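Local coordinates for B-agarase (Saccharophagus degradans, PDB 4BQ2), which hydrolyses agarose as a family 50 glycoside hydrolase, an exo-beta-agarase of a marine bacterium, at residues Tyr113-Ser117 and Gly118-Glu122; Tyr504-Pro507 and Ile508-Gly512; Tyr532-Ile535 and Ala536-Asn539. One frame throughout, in Å; residues are numbered along the deposited sequence.

Interaction 1 of 3, residues Tyr113-Ser117 and Gly118-Glu122; sequences YAKLS and GHDLE
K115 and D120 form a salt bridge across the turn that leaves strand 110-115, in the CBM-like beta domain of this agarase. K115 NZ donates to D120 OD1 at 2.8 Å. The ammonium comes to the syn side of that oxygen, 27° out of the carboxylate plane. The lysine chain runs extended through CE and bends only at its last torsion, which turns NZ to the acid. The two side chains cross at about a right angle, and CE also passes H119 CB at 4.1 Å. T144 OG1 is a second partner of K115 NZ, and it bonds H119 ND1 as well. N141 ND2 holds D120 OD2, so both carboxylate oxygens are bonded, which should limit rotation of the group.

Past the strand end the chain turns at S117 and G118. S117 OG bonds F67 O, just before strand 70-79, and A70 N at the start of that strand. A short 3-10 segment, 120-121, follows. Its turn is closed by L121 N, which bonds G118 O at 2.8 Å. E122 N bonds H119 O one residue on.

Packing is left to L121. CG lies beside the backbone N, chi1 -60°, and the branch reaches back to the backbone at 115-117. Its CD1 lies 3.8 Å from K115 CB, and the same methyl rests 3.5 Å from both L116 C and S117 N.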
ATOM      1  N   TYR A 113      21.176   8.983  -6.808  1.00 18.37           N
ATOM      2  CA  TYR A 113      20.850  10.417  -6.767  1.00 19.58           C
ATOM      3  C   TYR A 113      19.418  10.733  -6.455  1.00 19.35           C
ATOM      4  O   TYR A 113      18.509   9.972  -6.797  1.00 18.58           O
ATOM      5  CB  TYR A 113      21.290  11.155  -8.052  1.00 20.17           C
ATOM      6  CG  TYR A 113      20.587  10.682  -9.316  1.00 20.96           C
ATOM      7  CD1 TYR A 113      21.092   9.608 -10.057  1.00 21.88           C
ATOM      8  CD2 TYR A 113      19.445  11.324  -9.779  1.00 22.10           C
ATOM      9  CE1 TYR A 113      20.464   9.176 -11.228  1.00 23.21           C
ATOM     10  CE2 TYR A 113      18.806  10.911 -10.945  1.00 23.79           C
ATOM     11  CZ  TYR A 113      19.326   9.837 -11.662  1.00 26.01           C
ATOM     12  OH  TYR A 113      18.679   9.432 -12.807  1.00 26.66           O
ATOM     13  N   ALA A 114      19.237  11.895  -5.830  1.00 18.53           N
ATOM     14  CA  ALA A 114      17.937  12.430  -5.535  1.00 19.11           C
ATOM     15  C   ALA A 114      17.878  13.850  -6.045  1.00 19.52           C
ATOM     16  O   ALA A 114      18.633  14.725  -5.599  1.00 19.12           O
ATOM     17  CB  ALA A 114      17.660  12.378  -4.030  1.00 17.88           C
ATOM     18  N   LYS A 115      16.982  14.075  -6.995  1.00 20.08           N
ATOM     19  CA  LYS A 115      16.788  15.405  -7.572  1.00 20.55           C
ATOM     20  C   LYS A 115      16.411  16.439  -6.503  1.00 21.09           C
ATOM     21  O   LYS A 115      15.583  16.167  -5.650  1.00 19.23           O
ATOM     22  CB  LYS A 115      15.732  15.324  -8.682  1.00 20.64           C
ATOM     23  CG  LYS A 115      16.262  14.798 -10.008  1.00 19.48           C
ATOM     24  CD  LYS A 115      15.094  14.433 -10.895  1.00 20.57           C
ATOM     25  CE  LYS A 115      15.550  13.908 -12.237  1.00 21.58           C
ATOM     26  NZ  LYS A 115      14.528  12.900 -12.652  1.00 21.30           N
ATOM     27  N   LEU A 116      17.060  17.609  -6.522  1.00 20.21           N
ATOM     28  CA  LEU A 116      16.664  18.696  -5.646  1.00 20.72           C
ATOM     29  C   LEU A 116      15.798  19.696  -6.363  1.00 19.66           C
ATOM     30  O   LEU A 116      14.995  20.392  -5.750  1.00 19.92           O
ATOM     31  CB  LEU A 116      17.901  19.435  -5.164  1.00 21.66           C
ATOM     32  CG  LEU A 116      18.865  18.677  -4.265  1.00 24.00           C
ATOM     33  CD1 LEU A 116      20.100  19.516  -4.053  1.00 25.55           C
ATOM     34  CD2 LEU A 116      18.220  18.336  -2.926  1.00 24.92           C
ATOM     35  N   SER A 117      16.026  19.802  -7.668  1.00 21.34           N
ATOM     36  CA  SER A 117      15.376  20.782  -8.555  1.00 22.90           C
ATOM     37  C   SER A 117      15.492  20.320 -10.009  1.00 23.56           C
ATOM     38  O   SER A 117      16.357  19.507 -10.351  1.00 23.12           O
ATOM     39  CB  SER A 117      16.069  22.132  -8.432  1.00 22.11           C
ATOM     40  OG  SER A 117      17.448  21.991  -8.784  1.00 22.05           O
ATOM     41  N   GLY A 118      14.608  20.849 -10.859  1.00 23.56           N
ATOM     42  CA  GLY A 118      14.706  20.641 -12.284  1.00 23.10           C
ATOM     43  C   GLY A 118      13.912  19.456 -12.814  1.00 25.49           C
ATOM     44  O   GLY A 118      13.311  18.698 -12.044  1.00 23.82           O
ATOM     45  N   HIS A 119      13.912  19.326 -14.145  1.00 25.47           N
ATOM     46  CA  HIS A 119      13.395  18.155 -14.855  1.00 24.61           C
ATOM     47  C   HIS A 119      11.974  17.854 -14.423  1.00 25.03           C
ATOM     48  O   HIS A 119      11.119  18.753 -14.434  1.00 23.85           O
ATOM     49  CB  HIS A 119      14.366  16.965 -14.692  1.00 23.93           C
ATOM     50  CG  HIS A 119      15.712  17.196 -15.310  1.00 24.66           C
ATOM     51  ND1 HIS A 119      16.512  16.165 -15.766  1.00 25.90           N
ATOM     52  CD2 HIS A 119      16.389  18.342 -15.575  1.00 24.07           C
ATOM     53  CE1 HIS A 119      17.633  16.671 -16.255  1.00 27.47           C
ATOM     54  NE2 HIS A 119      17.577  17.992 -16.159  1.00 24.45           N
ATOM     55  N   ASP A 120      11.701  16.618 -14.018  1.00 25.98           N
ATOM     56  CA  ASP A 120      10.333  16.272 -13.668  1.00 24.91           C
ATOM     57  C   ASP A 120       9.891  16.766 -12.299  1.00 26.97           C
ATOM     58  O   ASP A 120       8.791  16.418 -11.848  1.00 27.71           O
ATOM     59  CB  ASP A 120      10.036  14.771 -13.881  1.00 24.55           C
ATOM     60  CG  ASP A 120      11.047  13.829 -13.176  1.00 26.14           C
ATOM     61  OD1 ASP A 120      12.089  14.287 -12.653  1.00 26.15           O
ATOM     62  OD2 ASP A 120      10.792  12.590 -13.191  1.00 23.91           O
ATOM     63  N   LEU A 121      10.728  17.572 -11.639  1.00 26.20           N
ATOM     64  CA  LEU A 121      10.282  18.316 -10.454  1.00 29.06           C
ATOM     65  C   LEU A 121       9.588  19.625 -10.791  1.00 31.94           C
ATOM     66  O   LEU A 121       8.781  20.092  -9.997  1.00 33.04           O
ATOM     67  CB  LEU A 121      11.414  18.565  -9.440  1.00 28.32           C
ATOM     68  CG  LEU A 121      12.147  17.371  -8.796  1.00 29.47           C
ATOM     69  CD1 LEU A 121      13.110  17.870  -7.718  1.00 27.27           C
ATOM     70  CD2 LEU A 121      11.204  16.328  -8.203  1.00 29.08           C
ATOM     71  N   GLU A 122       9.861  20.185 -11.972  1.00 33.61           N
ATOM     72  CA  GLU A 122       9.438  21.557 -12.306  1.00 38.68           C
ATOM     73  C   GLU A 122       7.924  21.784 -12.297  1.00 42.30           C
ATOM     74  O   GLU A 122       7.430  22.673 -11.597  1.00 43.44           O
ATOM     75  CB  GLU A 122      10.032  22.008 -13.636  1.00 40.56           C
ATOM     76  CG  GLU A 122      11.541  22.109 -13.597  1.00 44.39           C
ATOM     77  CD  GLU A 122      12.044  23.367 -14.269  1.00 51.23           C
ATOM     78  OE1 GLU A 122      11.845  23.497 -15.496  1.00 53.52           O
ATOM     79  OE2 GLU A 122      12.619  24.231 -13.567  1.00 50.84           O
TER

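Interaction 2 of 3, residues Tyr504-Pro507 and Ile508-Gly512; sequences YGIP and IHTLG
T510 and I506 meet through a doubly used carbonyl. The T510 hydroxyl OG1 donates to I506 O at 2.7 Å, and T510 N reaches the same oxygen at 2.9 Å. The two donors come from opposite faces of the carbonyl plane, the hydroxyl tilted 31° from it. OG1 stands beside its own backbone N, chi1 -51°, which folds the hydroxyl back over the preceding turn. The I506 and T510 side chains lie side by side and point the same way, with I506 CG2 at 3.9 Å from OG1.

The other polar contacts are backbone bonds. I508 N bonds Y504 O, H509 N bonds G505 O, and L511 N bonds P507 O. Each is an i to i+4 bond of the short alpha-helix 505-511. Y504 is its N-cap residue, and P507 sits in the first turn, where its lack of an N-H costs no helical bond. Beyond the helix, R521 NH2 bonds L511 O.

The remaining contacts are van der Waals. I508 CG1 lies 3.2 Å from Y504 O, and L511 CG rests 3.2 Å from P507 O. The apolar pair is I508 CD1 and Y504 CB, 4.4 Å apart. The Y504 ring leads away from the turn, and its OH bonds E612 OE2. I508 and L511 both touch Y571 of helix 565-593, while T510 touches T520 and F524 of helix 519-532.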
ATOM      1  N   TYR A 504      -5.324  13.314  16.626  1.00 20.70           N
ATOM      2  CA  TYR A 504      -6.679  13.680  17.077  1.00 20.86           C
ATOM      3  C   TYR A 504      -7.385  14.580  16.077  1.00 20.19           C
ATOM      4  O   TYR A 504      -8.221  15.427  16.433  1.00 20.59           O
ATOM      5  CB  TYR A 504      -6.633  14.289  18.503  1.00 18.97           C
ATOM      6  CG  TYR A 504      -6.191  13.248  19.494  1.00 20.35           C
ATOM      7  CD1 TYR A 504      -6.978  12.112  19.735  1.00 20.87           C
ATOM      8  CD2 TYR A 504      -4.955  13.332  20.122  1.00 20.30           C
ATOM      9  CE1 TYR A 504      -6.551  11.112  20.607  1.00 21.10           C
ATOM     10  CE2 TYR A 504      -4.521  12.347  21.010  1.00 22.14           C
ATOM     11  CZ  TYR A 504      -5.333  11.243  21.250  1.00 22.30           C
ATOM     12  OH  TYR A 504      -4.929  10.257  22.091  1.00 24.17           O
ATOM     13  N   GLY A 505      -7.059  14.384  14.801  1.00 20.18           N
ATOM     14  CA  GLY A 505      -7.621  15.241  13.757  1.00 18.17           C
ATOM     15  C   GLY A 505      -9.134  15.190  13.645  1.00 18.59           C
ATOM     16  O   GLY A 505      -9.759  16.204  13.347  1.00 17.06           O
ATOM     17  N   ILE A 506      -9.736  14.012  13.858  1.00 19.42           N
ATOM     18  CA  ILE A 506     -11.211  13.908  13.786  1.00 19.36           C
ATOM     19  C   ILE A 506     -11.888  14.697  14.922  1.00 20.02           C
ATOM     20  O   ILE A 506     -12.789  15.482  14.659  1.00 19.10           O
ATOM     21  CB  ILE A 506     -11.711  12.439  13.672  1.00 19.27           C
ATOM     22  CG1 ILE A 506     -11.264  11.840  12.323  1.00 19.13           C
ATOM     23  CG2 ILE A 506     -13.237  12.379  13.743  1.00 19.53           C
ATOM     24  CD1 ILE A 506     -11.536  10.349  12.210  1.00 17.59           C
ATOM     25  N   PRO A 507     -11.450  14.493  16.195  1.00 21.17           N
ATOM     26  CA  PRO A 507     -11.989  15.358  17.254  1.00 20.22           C
ATOM     27  C   PRO A 507     -11.753  16.846  17.006  1.00 20.68           C
ATOM     28  O   PRO A 507     -12.676  17.629  17.148  1.00 20.76           O
ATOM     29  CB  PRO A 507     -11.241  14.889  18.497  1.00 20.12           C
ATOM     30  CG  PRO A 507     -11.094  13.428  18.257  1.00 21.82           C
ATOM     31  CD  PRO A 507     -10.746  13.326  16.775  1.00 19.72           C
ATOM     32  N   ILE A 508     -10.547  17.217  16.593  1.00 21.05           N
ATOM     33  CA  ILE A 508     -10.222  18.629  16.418  1.00 22.15           C
ATOM     34  C   ILE A 508     -11.106  19.237  15.336  1.00 22.25           C
ATOM     35  O   ILE A 508     -11.781  20.242  15.567  1.00 21.10           O
ATOM     36  CB  ILE A 508      -8.710  18.794  16.138  1.00 21.69           C
ATOM     37  CG1 ILE A 508      -7.928  18.479  17.417  1.00 22.65           C
ATOM     38  CG2 ILE A 508      -8.362  20.150  15.521  1.00 22.02           C
ATOM     39  CD1 ILE A 508      -6.423  18.508  17.247  1.00 20.58           C
ATOM     40  N   HIS A 509     -11.127  18.623  14.151  1.00 22.47           N
ATOM     41  CA  HIS A 509     -11.955  19.140  13.056  1.00 22.32           C
ATOM     42  C   HIS A 509     -13.457  19.171  13.392  1.00 22.74           C
ATOM     43  O   HIS A 509     -14.169  20.120  13.041  1.00 20.60           O
ATOM     44  CB  HIS A 509     -11.730  18.317  11.781  1.00 22.95           C
ATOM     45  CG  HIS A 509     -12.371  18.906  10.550  1.00 23.39           C
ATOM     46  ND1 HIS A 509     -13.711  18.745  10.253  1.00 21.70           N
ATOM     47  CD2 HIS A 509     -11.841  19.628   9.529  1.00 23.68           C
ATOM     48  CE1 HIS A 509     -13.985  19.367   9.119  1.00 23.22           C
ATOM     49  NE2 HIS A 509     -12.869  19.910   8.660  1.00 24.08           N
ATOM     50  N   THR A 510     -13.950  18.123  14.048  1.00 21.16           N
ATOM     51  CA  THR A 510     -15.379  18.057  14.338  1.00 21.35           C
ATOM     52  C   THR A 510     -15.794  19.049  15.423  1.00 21.57           C
ATOM     53  O   THR A 510     -16.880  19.659  15.332  1.00 21.07           O
ATOM     54  CB  THR A 510     -15.791  16.635  14.718  1.00 21.98           C
ATOM     55  OG1 THR A 510     -15.298  15.744  13.705  1.00 20.63           O
ATOM     56  CG2 THR A 510     -17.321  16.521  14.798  1.00 22.40           C
ATOM     57  N   LEU A 511     -14.938  19.209  16.431  1.00 21.44           N
ATOM     58  CA  LEU A 511     -15.203  20.180  17.505  1.00 23.20           C
ATOM     59  C   LEU A 511     -15.272  21.589  16.927  1.00 24.26           C
ATOM     60  O   LEU A 511     -15.998  22.438  17.444  1.00 27.80           O
ATOM     61  CB  LEU A 511     -14.147  20.102  18.605  1.00 21.81           C
ATOM     62  CG  LEU A 511     -14.341  18.934  19.572  1.00 22.05           C
ATOM     63  CD1 LEU A 511     -13.131  18.803  20.484  1.00 21.52           C
ATOM     64  CD2 LEU A 511     -15.634  19.080  20.373  1.00 22.03           C
ATOM     65  N   GLY A 512     -14.531  21.811  15.840  1.00 24.79           N
ATOM     66  CA  GLY A 512     -14.555  23.072  15.096  1.00 23.61           C
ATOM     67  C   GLY A 512     -15.874  23.373  14.405  1.00 23.57           C
ATOM     68  O   GLY A 512     -16.131  24.521  14.038  1.00 22.47           O
TER

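Interaction 3 of 3, residues Tyr532-Ile535 and Ala536-Asn539; sequences YKTI and AALN
T534 and A537 make the capping bond at the start of helix 535-542. A537 N donates to T534 OG1 at 3.1 Å, with an N-H...O angle of 152°. OG1 sits between the backbone N and the carbonyl carbon of T534, chi1 65°, which turns it to the open first turn of the helix. A537 N also makes a weak bond to T534 O. L538 N makes another weak one to that same carbonyl. The first firm helical bond comes one residue later, where N539 N meets I535 O at 2.8 Å. The N539 side chain lies back against I535, and its OD1 accepts from L546 N in the following loop.

The ring of Y532 carries the aromatic contact. L538 CA lies over one face, 4.1 Å from the centroid and 17° off the ring normal. This is a CH-pi contact with the helix backbone rather than with the leucine tip. Farther out, the Y532 OH bonds D570 OD2 of helix 565-593, which holds the far end of the ring.

The apolar contacts involve Y532, I535, A537 and L538. Y532 CD1 touches the methyl CB of A537 at 3.8 Å, and Y532 CG lies 4.1 Å from L538 CB. I535 CD1 meets L538 CD2 at 4.0 Å. I535 and L538 both pack on W549 and F552 of helix 549-552.

K533, with positive phi, is the first residue past helix 519-532; its carbonyl bonds W549 NE1. The whole is a tight helix-to-helix turn, with a threonine N-cap opening the second helix.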
ATOM      1  N   TYR A 532     -18.366  17.455  31.921  1.00 29.55           N
ATOM      2  CA  TYR A 532     -18.038  18.752  32.561  1.00 31.35           C
ATOM      3  C   TYR A 532     -19.226  19.392  33.265  1.00 32.62           C
ATOM      4  O   TYR A 532     -19.038  20.192  34.181  1.00 30.45           O
ATOM      5  CB  TYR A 532     -17.482  19.749  31.536  1.00 30.71           C
ATOM      6  CG  TYR A 532     -16.068  19.434  31.114  1.00 29.33           C
ATOM      7  CD1 TYR A 532     -14.992  19.631  31.992  1.00 29.75           C
ATOM      8  CD2 TYR A 532     -15.801  18.920  29.843  1.00 30.42           C
ATOM      9  CE1 TYR A 532     -13.689  19.314  31.625  1.00 28.18           C
ATOM     10  CE2 TYR A 532     -14.507  18.609  29.459  1.00 28.51           C
ATOM     11  CZ  TYR A 532     -13.452  18.815  30.351  1.00 28.84           C
ATOM     12  OH  TYR A 532     -12.182  18.498  29.976  1.00 25.70           O
ATOM     13  N   LYS A 533     -20.433  19.034  32.808  1.00 33.58           N
ATOM     14  CA  LYS A 533     -21.736  19.542  33.308  1.00 35.02           C
ATOM     15  C   LYS A 533     -21.975  21.002  32.920  1.00 34.19           C
ATOM     16  O   LYS A 533     -22.943  21.319  32.232  1.00 32.69           O
ATOM     17  CB  LYS A 533     -21.962  19.311  34.824  1.00 34.72           C
ATOM     18  CG  LYS A 533     -21.390  18.029  35.426  1.00 37.98           C
ATOM     19  CD  LYS A 533     -22.099  16.756  34.982  1.00 35.53           C
ATOM     20  CE  LYS A 533     -21.417  15.540  35.581  1.00 37.72           C
ATOM     21  NZ  LYS A 533     -22.145  14.297  35.216  1.00 36.23           N
ATOM     22  N   THR A 534     -21.052  21.878  33.313  1.00 33.50           N
ATOM     23  CA  THR A 534     -21.226  23.306  33.124  1.00 30.02           C
ATOM     24  C   THR A 534     -20.200  23.788  32.120  1.00 29.97           C
ATOM     25  O   THR A 534     -19.077  23.256  32.074  1.00 28.26           O
ATOM     26  CB  THR A 534     -20.982  24.083  34.447  1.00 30.41           C
ATOM     27  OG1 THR A 534     -19.617  23.926  34.833  1.00 30.70           O
ATOM     28  CG2 THR A 534     -21.865  23.559  35.584  1.00 29.59           C
ATOM     29  N   ILE A 535     -20.569  24.807  31.345  1.00 29.28           N
ATOM     30  CA  ILE A 535     -19.623  25.425  30.428  1.00 30.74           C
ATOM     31  C   ILE A 535     -18.433  26.006  31.210  1.00 31.03           C
ATOM     32  O   ILE A 535     -17.359  26.184  30.645  1.00 30.47           O
ATOM     33  CB  ILE A 535     -20.288  26.493  29.512  1.00 30.81           C
ATOM     34  CG1 ILE A 535     -19.402  26.876  28.308  1.00 30.72           C
ATOM     35  CG2 ILE A 535     -20.641  27.749  30.291  1.00 34.99           C
ATOM     36  CD1 ILE A 535     -19.088  25.737  27.340  1.00 27.90           C
ATOM     37  N   ALA A 536     -18.617  26.290  32.501  1.00 29.48           N
ATOM     38  CA  ALA A 536     -17.532  26.872  33.271  1.00 30.15           C
ATOM     39  C   ALA A 536     -16.425  25.831  33.471  1.00 30.28           C
ATOM     40  O   ALA A 536     -15.235  26.163  33.400  1.00 31.40           O
ATOM     41  CB  ALA A 536     -18.040  27.435  34.604  1.00 29.81           C
ATOM     42  N   ALA A 537     -16.808  24.573  33.701  1.00 28.82           N
ATOM     43  CA  ALA A 537     -15.806  23.520  33.899  1.00 29.19           C
ATOM     44  C   ALA A 537     -15.021  23.319  32.601  1.00 31.09           C
ATOM     45  O   ALA A 537     -13.800  23.166  32.627  1.00 30.03           O
ATOM     46  CB  ALA A 537     -16.442  22.223  34.353  1.00 29.14           C
ATOM     47  N   LEU A 538     -15.728  23.353  31.475  1.00 30.20           N
ATOM     48  CA  LEU A 538     -15.107  23.156  30.168  1.00 29.88           C
ATOM     49  C   LEU A 538     -14.195  24.350  29.857  1.00 31.64           C
ATOM     50  O   LEU A 538     -13.066  24.160  29.412  1.00 29.52           O
ATOM     51  CB  LEU A 538     -16.174  22.960  29.074  1.00 31.71           C
ATOM     52  CG  LEU A 538     -15.622  22.830  27.635  1.00 33.98           C
ATOM     53  CD1 LEU A 538     -16.462  21.912  26.762  1.00 33.16           C
ATOM     54  CD2 LEU A 538     -15.426  24.176  26.943  1.00 34.15           C
ATOM     55  N   ASN A 539     -14.677  25.574  30.105  1.00 29.96           N
ATOM     56  CA  ASN A 539     -13.841  26.775  29.950  1.00 29.84           C
ATOM     57  C   ASN A 539     -12.511  26.691  30.672  1.00 31.58           C
ATOM     58  O   ASN A 539     -11.472  27.057  30.116  1.00 30.01           O
ATOM     59  CB  ASN A 539     -14.572  28.017  30.447  1.00 31.24           C
ATOM     60  CG  ASN A 539     -15.528  28.575  29.421  1.00 28.84           C
ATOM     61  OD1 ASN A 539     -15.301  28.477  28.216  1.00 30.19           O
ATOM     62  ND2 ASN A 539     -16.601  29.177  29.897  1.00 28.27           N
TER

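All three are local contacts between neighbours along the chain, but their settings differ. Interactions 1 and 2 are buried, while interaction 3 lies at the surface. Interaction 1 belongs to the CBM-like domain, with its centre about 36 Å from that of interaction 2. It relies on a charged pair at a strand end. Interactions 2 and 3 both lie in the beta-galactosidase-like region, and their nearest atoms are about 7 Å apart. Helix 519-532 lies between them in sequence: T510 and L511 pack on it, and Y532 ends it. Both also reach helix 565-593. In interactions 2 and 3 a threonine hydroxyl plays different parts: donor within a helix in the first, capping acceptor in the second.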